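PDB 3H9P: putative triphosphoribosyl-dephospho-coA synthase from Archaeoglobus fulgidus DSM 4304, which is of unknown function but may bind ATP and act as a triphosphoribosyl-dephospho-CoA synthase. Local coordinates for residues N144-A147 with R148-D152; K216-D219 with E220-K224. All blocks are in the same frame, centred on the assembly; numbering follows the deposited sequence.

Contact 1. Residues N144-A147 with R148-D152; sequences NLIA and RELVD
Leu150 N donates to Ile146 O at 2.9 Å, the shortest sound polar bond across this contact, although an N-H...O angle of 140° shows that it is appreciably bent. The same i to i+4 pattern joins Glu149 N to Leu145 O (3.1 Å) and Arg148 N to Asn144 O (3.3 Å). The first turn is closed by a side chain: Ala147 N gives its hydrogen to Asn144 OD1 at 3.2 Å, the donor N standing well above the plane of the Asn144 side-chain carbonyl.

Two apolar side chains run alongside their partners. Ile146 CG2 reaches Leu150 CD1 at 4.0 Å, and both residues face Leu62 of helix 58-68. Leu145 lies beside Arg148, its CD2 3.6 Å from Arg148 NH2 and set over one guanidinium face, displaced toward the rim. Arg148 gets there with CG anti to the backbone N (chi1 159°) and a bend at chi3. An alanine in place of Arg148 would probably uncover the CD2 side of Leu145 and leave Glu142 without the guanidinium that now forms a long, weak ion pair with it.

The carboxylate of buried Glu149 leads away from this turn to the start of helix 155-167, where OE2 is hydrogen-bonded to Ile156 N and OE1 to Ser157 OG. The backbone ladder, together with the Asn144 side-chain bond, identifies an N-capped short alpha-helix, 145-151, set among the other helices of an all-helical fold.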
ATOM      1  N   ASN A 144       0.776   0.715  -8.198  1.00 26.47           N
ATOM      2  CA  ASN A 144      -0.333  -0.213  -8.419  1.00 25.50           C
ATOM      3  C   ASN A 144      -0.834  -0.154  -9.881  1.00 24.89           C
ATOM      4  O   ASN A 144      -1.674   0.674 -10.249  1.00 25.02           O
ATOM      5  CB  ASN A 144      -1.454   0.075  -7.401  1.00 24.92           C
ATOM      6  CG  ASN A 144      -2.524  -0.997  -7.379  1.00 24.46           C
ATOM      7  OD1 ASN A 144      -2.723  -1.715  -8.356  1.00 24.90           O
ATOM      8  ND2 ASN A 144      -3.258  -1.074  -6.277  1.00 23.74           N
ATOM      9  N   LEU A 145      -0.303  -1.039 -10.704  1.00 25.33           N
ATOM     10  CA  LEU A 145      -0.586  -1.067 -12.150  1.00 25.49           C
ATOM     11  C   LEU A 145      -2.044  -1.387 -12.509  1.00 25.49           C
ATOM     12  O   LEU A 145      -2.611  -0.806 -13.436  1.00 26.40           O
ATOM     13  CB  LEU A 145       0.393  -2.025 -12.867  1.00 25.21           C
ATOM     14  CG  LEU A 145       1.914  -1.815 -12.719  1.00 24.82           C
ATOM     15  CD1 LEU A 145       2.666  -2.936 -13.432  1.00 24.77           C
ATOM     16  CD2 LEU A 145       2.416  -0.464 -13.245  1.00 24.57           C
ATOM     17  N   ILE A 146      -2.694  -2.265 -11.760  1.00 26.36           N
ATOM     18  CA  ILE A 146      -4.066  -2.656 -12.119  1.00 26.27           C
ATOM     19  C   ILE A 146      -5.016  -1.500 -11.822  1.00 26.92           C
ATOM     20  O   ILE A 146      -5.932  -1.225 -12.624  1.00 26.36           O
ATOM     21  CB  ILE A 146      -4.486  -3.988 -11.427  1.00 26.65           C
ATOM     22  CG1 ILE A 146      -3.788  -5.161 -12.111  1.00 27.80           C
ATOM     23  CG2 ILE A 146      -6.032  -4.215 -11.381  1.00 23.74           C
ATOM     24  CD1 ILE A 146      -3.590  -6.383 -11.166  1.00 28.17           C
ATOM     25  N   ALA A 147      -4.767  -0.821 -10.693  1.00 27.52           N
ATOM     26  CA  ALA A 147      -5.574   0.344 -10.237  1.00 28.39           C
ATOM     27  C   ALA A 147      -5.583   1.456 -11.281  1.00 28.33           C
ATOM     28  O   ALA A 147      -6.609   2.033 -11.636  1.00 28.88           O
ATOM     29  CB  ALA A 147      -4.997   0.886  -8.911  1.00 27.81           C
ATOM     30  N   ARG A 148      -4.381   1.727 -11.750  1.00 28.17           N
ATOM     31  CA  ARG A 148      -4.070   2.678 -12.803  1.00 27.54           C
ATOM     32  C   ARG A 148      -4.720   2.342 -14.166  1.00 27.31           C
ATOM     33  O   ARG A 148      -5.195   3.241 -14.845  1.00 28.24           O
ATOM     34  CB  ARG A 148      -2.552   2.711 -12.864  1.00 26.83           C
ATOM     35  CG  ARG A 148      -1.864   3.199 -14.113  1.00 28.54           C
ATOM     36  CD  ARG A 148      -0.561   3.669 -13.596  1.00 30.84           C
ATOM     37  NE  ARG A 148       0.573   3.252 -14.380  1.00 31.99           N
ATOM     38  CZ  ARG A 148       1.793   3.153 -13.883  1.00 30.44           C
ATOM     39  NH1 ARG A 148       2.006   3.382 -12.588  1.00 30.20           N
ATOM     40  NH2 ARG A 148       2.789   2.799 -14.678  1.00 30.26           N
ATOM     41  N   GLU A 149      -4.748   1.066 -14.555  1.00 27.53           N
ATOM     42  CA  GLU A 149      -5.585   0.592 -15.673  1.00 28.15           C
ATOM     43  C   GLU A 149      -7.090   0.831 -15.432  1.00 28.54           C
ATOM     44  O   GLU A 149      -7.855   1.123 -16.365  1.00 28.63           O
ATOM     45  CB  GLU A 149      -5.391  -0.926 -15.885  1.00 27.24           C
ATOM     46  CG  GLU A 149      -4.022  -1.302 -16.393  1.00 30.72           C
ATOM     47  CD  GLU A 149      -3.803  -0.854 -17.822  1.00 33.09           C
ATOM     48  OE1 GLU A 149      -4.251  -1.541 -18.757  1.00 35.59           O
ATOM     49  OE2 GLU A 149      -3.202   0.202 -18.008  1.00 36.28           O
ATOM     50  N   LEU A 150      -7.534   0.643 -14.194  1.00 28.22           N
ATOM     51  CA  LEU A 150      -8.947   0.768 -13.938  1.00 28.61           C
ATOM     52  C   LEU A 150      -9.345   2.233 -14.007  1.00 28.75           C
ATOM     53  O   LEU A 150     -10.511   2.548 -14.303  1.00 29.07           O
ATOM     54  CB  LEU A 150      -9.347   0.108 -12.607  1.00 28.96           C
ATOM     55  CG  LEU A 150      -9.957  -1.313 -12.808  1.00 29.55           C
ATOM     56  CD1 LEU A 150      -8.955  -2.263 -13.371  1.00 29.61           C
ATOM     57  CD2 LEU A 150     -10.568  -1.894 -11.532  1.00 26.95           C
ATOM     58  N   VAL A 151      -8.377   3.118 -13.775  1.00 27.79           N
ATOM     59  CA  VAL A 151      -8.663   4.540 -13.725  1.00 29.08           C
ATOM     60  C   VAL A 151      -8.407   5.312 -15.047  1.00 29.10           C
ATOM     61  O   VAL A 151      -9.065   6.286 -15.306  1.00 29.77           O
ATOM     62  CB  VAL A 151      -7.936   5.234 -12.522  1.00 29.80           C
ATOM     63  CG1 VAL A 151      -7.882   6.729 -12.716  1.00 30.89           C
ATOM     64  CG2 VAL A 151      -8.643   4.910 -11.196  1.00 29.28           C
ATOM     65  N   ASP A 152      -7.463   4.873 -15.869  1.00 28.59           N
ATOM     66  CA  ASP A 152      -7.023   5.672 -16.991  1.00 28.56           C
ATOM     67  C   ASP A 152      -7.409   5.050 -18.302  1.00 27.93           C
ATOM     68  O   ASP A 152      -6.752   5.299 -19.282  1.00 28.07           O
ATOM     69  CB  ASP A 152      -5.489   5.839 -16.988  1.00 28.62           C
ATOM     70  CG  ASP A 152      -4.711   4.490 -17.264  1.00 31.11           C
ATOM     71  OD1 ASP A 152      -5.251   3.442 -17.786  1.00 31.74           O
ATOM     72  OD2 ASP A 152      -3.508   4.494 -16.944  1.00 34.03           O
TER

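Contact 2. Residues K216-D219 with E220-K224; sequences KELD and EKLLK
Glu220, Asp219 and Leu218 carry most of this contact; each takes part through its backbone, and Leu218 through the end of its side chain as well. Glu220 engages chiefly by its backbone and CB: its N donates to Lys216 O at 2.7 Å, a nearly linear bond (167°), and its CB rests 3.4 Å from that same Lys216 O. The acidic end stands apart, with Glu220 OE1 6.2 Å from Lys216 NZ, so the opposite charges may attract but do not touch.

Leu218 contributes both backbone and side chain. Its carbonyl O receives Leu222 N at 2.9 Å, the bond straight at 175°, and also takes a weak, bent i to i+3 bond from Lys221 N. With CG anti to the backbone N (chi1 178°), the leucine brings CD1 to 3.5 Å from Leu222 CD1, the two side chains crossing obliquely. The i to i+4 bonds, with buried leucines on one side and exposed Lys216, Glu217 and Glu220 elsewhere, are those of an amphipathic alpha-helix, 212-225. Its apolar side packs on helix 196-208, where Leu218 meets Trp205 and Leu222 meets Tyr198 and Ile202; Leu218 also touches Leu182 of helix 171-182.

Asp219 adds another backbone rung, its O accepting from Leu223 N at 3.0 Å. Its side chain starts away from the following turn, CG lying beside its own backbone N, and touches Tyr179 of helix 171-182.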
ATOM      1  N   LYS A 216      14.919 -18.875 -19.291  1.00 32.33           N
ATOM      2  CA  LYS A 216      14.704 -19.913 -18.294  1.00 32.45           C
ATOM      3  C   LYS A 216      15.503 -19.603 -17.031  1.00 32.55           C
ATOM      4  O   LYS A 216      14.978 -19.683 -15.914  1.00 32.61           O
ATOM      5  CB  LYS A 216      15.090 -21.261 -18.862  1.00 32.46           C
ATOM      6  CG  LYS A 216      15.274 -22.337 -17.822  1.00 33.94           C
ATOM      7  CD  LYS A 216      13.953 -23.007 -17.431  1.00 35.55           C
ATOM      8  CE  LYS A 216      14.181 -24.526 -17.227  1.00 36.45           C
ATOM      9  NZ  LYS A 216      14.300 -25.269 -18.515  1.00 35.69           N
ATOM     10  N   GLU A 217      16.769 -19.243 -17.222  1.00 32.32           N
ATOM     11  CA  GLU A 217      17.617 -18.756 -16.147  1.00 32.64           C
ATOM     12  C   GLU A 217      16.805 -17.844 -15.255  1.00 32.44           C
ATOM     13  O   GLU A 217      16.604 -18.130 -14.076  1.00 32.73           O
ATOM     14  CB  GLU A 217      18.754 -17.940 -16.741  1.00 32.68           C
ATOM     15  CG  GLU A 217      20.110 -18.214 -16.158  1.00 35.05           C
ATOM     16  CD  GLU A 217      21.211 -17.690 -17.062  1.00 37.94           C
ATOM     17  OE1 GLU A 217      20.896 -16.837 -17.934  1.00 39.57           O
ATOM     18  OE2 GLU A 217      22.374 -18.123 -16.909  1.00 34.65           O
ATOM     19  N   LEU A 218      16.310 -16.759 -15.845  1.00 32.04           N
ATOM     20  CA  LEU A 218      15.555 -15.765 -15.119  1.00 32.10           C
ATOM     21  C   LEU A 218      14.370 -16.402 -14.432  1.00 31.99           C
ATOM     22  O   LEU A 218      14.172 -16.198 -13.241  1.00 31.85           O
ATOM     23  CB  LEU A 218      15.107 -14.627 -16.031  1.00 31.76           C
ATOM     24  CG  LEU A 218      14.252 -13.520 -15.395  1.00 32.50           C
ATOM     25  CD1 LEU A 218      14.931 -12.838 -14.207  1.00 31.25           C
ATOM     26  CD2 LEU A 218      13.914 -12.472 -16.460  1.00 31.26           C
ATOM     27  N   ASP A 219      13.601 -17.198 -15.166  1.00 32.64           N
ATOM     28  CA  ASP A 219      12.406 -17.791 -14.591  1.00 33.69           C
ATOM     29  C   ASP A 219      12.787 -18.555 -13.351  1.00 34.15           C
ATOM     30  O   ASP A 219      12.148 -18.411 -12.303  1.00 34.55           O
ATOM     31  CB  ASP A 219      11.723 -18.715 -15.595  1.00 34.43           C
ATOM     32  CG  ASP A 219      10.918 -17.952 -16.628  1.00 36.73           C
ATOM     33  OD1 ASP A 219      10.512 -16.803 -16.319  1.00 42.34           O
ATOM     34  OD2 ASP A 219      10.705 -18.484 -17.745  1.00 36.54           O
ATOM     35  N   GLU A 220      13.866 -19.326 -13.463  1.00 33.81           N
ATOM     36  CA  GLU A 220      14.343 -20.130 -12.353  1.00 34.54           C
ATOM     37  C   GLU A 220      14.920 -19.320 -11.193  1.00 34.10           C
ATOM     38  O   GLU A 220      14.933 -19.799 -10.045  1.00 33.51           O
ATOM     39  CB  GLU A 220      15.354 -21.167 -12.827  1.00 34.26           C
ATOM     40  CG  GLU A 220      15.309 -22.406 -12.004  1.00 37.17           C
ATOM     41  CD  GLU A 220      16.593 -23.207 -12.082  1.00 38.63           C
ATOM     42  OE1 GLU A 220      17.033 -23.524 -13.217  1.00 38.78           O
ATOM     43  OE2 GLU A 220      17.155 -23.512 -11.001  1.00 40.42           O
ATOM     44  N   LYS A 221      15.408 -18.114 -11.486  1.00 33.63           N
ATOM     45  CA  LYS A 221      15.915 -17.257 -10.413  1.00 34.06           C
ATOM     46  C   LYS A 221      14.755 -16.680  -9.605  1.00 33.67           C
ATOM     47  O   LYS A 221      14.773 -16.688  -8.370  1.00 33.13           O
ATOM     48  CB  LYS A 221      16.804 -16.139 -10.937  1.00 33.90           C
ATOM     49  CG  LYS A 221      17.567 -15.447  -9.803  1.00 36.05           C
ATOM     50  CD  LYS A 221      17.596 -13.908  -9.959  1.00 39.76           C
ATOM     51  CE  LYS A 221      18.327 -13.266  -8.788  1.00 39.46           C
ATOM     52  NZ  LYS A 221      19.211 -14.247  -8.088  1.00 39.87           N
ATOM     53  N   LEU A 222      13.759 -16.190 -10.338  1.00 33.63           N
ATOM     54  CA  LEU A 222      12.494 -15.725  -9.794  1.00 34.01           C
ATOM     55  C   LEU A 222      11.815 -16.783  -8.914  1.00 33.96           C
ATOM     56  O   LEU A 222      11.314 -16.475  -7.828  1.00 33.68           O
ATOM     57  CB  LEU A 222      11.588 -15.300 -10.954  1.00 34.00           C
ATOM     58  CG  LEU A 222      11.634 -13.824 -11.385  1.00 35.76           C
ATOM     59  CD1 LEU A 222      13.019 -13.196 -11.260  1.00 35.85           C
ATOM     60  CD2 LEU A 222      11.036 -13.596 -12.782  1.00 34.33           C
ATOM     61  N   LEU A 223      11.822 -18.027  -9.384  1.00 33.94           N
ATOM     62  CA  LEU A 223      11.319 -19.149  -8.598  1.00 34.15           C
ATOM     63  C   LEU A 223      12.137 -19.427  -7.330  1.00 34.23           C
ATOM     64  O   LEU A 223      11.582 -19.410  -6.229  1.00 34.74           O
ATOM     65  CB  LEU A 223      11.200 -20.412  -9.451  1.00 34.00           C
ATOM     66  CG  LEU A 223      10.375 -21.521  -8.797  1.00 35.01           C
ATOM     67  CD1 LEU A 223       8.940 -21.052  -8.579  1.00 35.58           C
ATOM     68  CD2 LEU A 223      10.410 -22.789  -9.632  1.00 34.53           C
ATOM     69  N   LYS A 224      13.438 -19.683  -7.464  1.00 33.83           N
ATOM     70  CA  LYS A 224      14.268 -19.925  -6.277  1.00 33.20           C
ATOM     71  C   LYS A 224      14.139 -18.758  -5.287  1.00 32.93           C
ATOM     72  O   LYS A 224      14.147 -18.963  -4.071  1.00 32.54           O
ATOM     73  CB  LYS A 224      15.730 -20.177  -6.648  1.00 32.68           C
ATOM     74  CG  LYS A 224      16.014 -21.552  -7.279  1.00 33.50           C
ATOM     75  CD  LYS A 224      16.477 -22.638  -6.240  1.00 32.00           C
ATOM     76  CE  LYS A 224      17.571 -23.544  -6.821  1.00 31.09           C
ATOM     77  NZ  LYS A 224      18.316 -24.369  -5.795  1.00 29.92           N
TER

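Overall arrangement
Both contacts are turns within single helices, helix 145-151 for contact 1 and helix 212-225 for contact 2. Their centres lie 27 Å apart and their nearest atoms about 14 Å, so neither touches the other. Contact 1 is the more central, about 9 Å from the centre of the chain against about 22 Å for contact 2, and five of its eight touching residues are buried, against two of eight in contact 2. The end of helix 171-182 gives an indirect link: Leu182 meets Leu218 of contact 2, while Phe185, just beyond, meets Leu145 and Arg148 of contact 1. Within the dimer, Val151 of contact 1 packs on Lys121 of the second subunit, which does not touch contact 2.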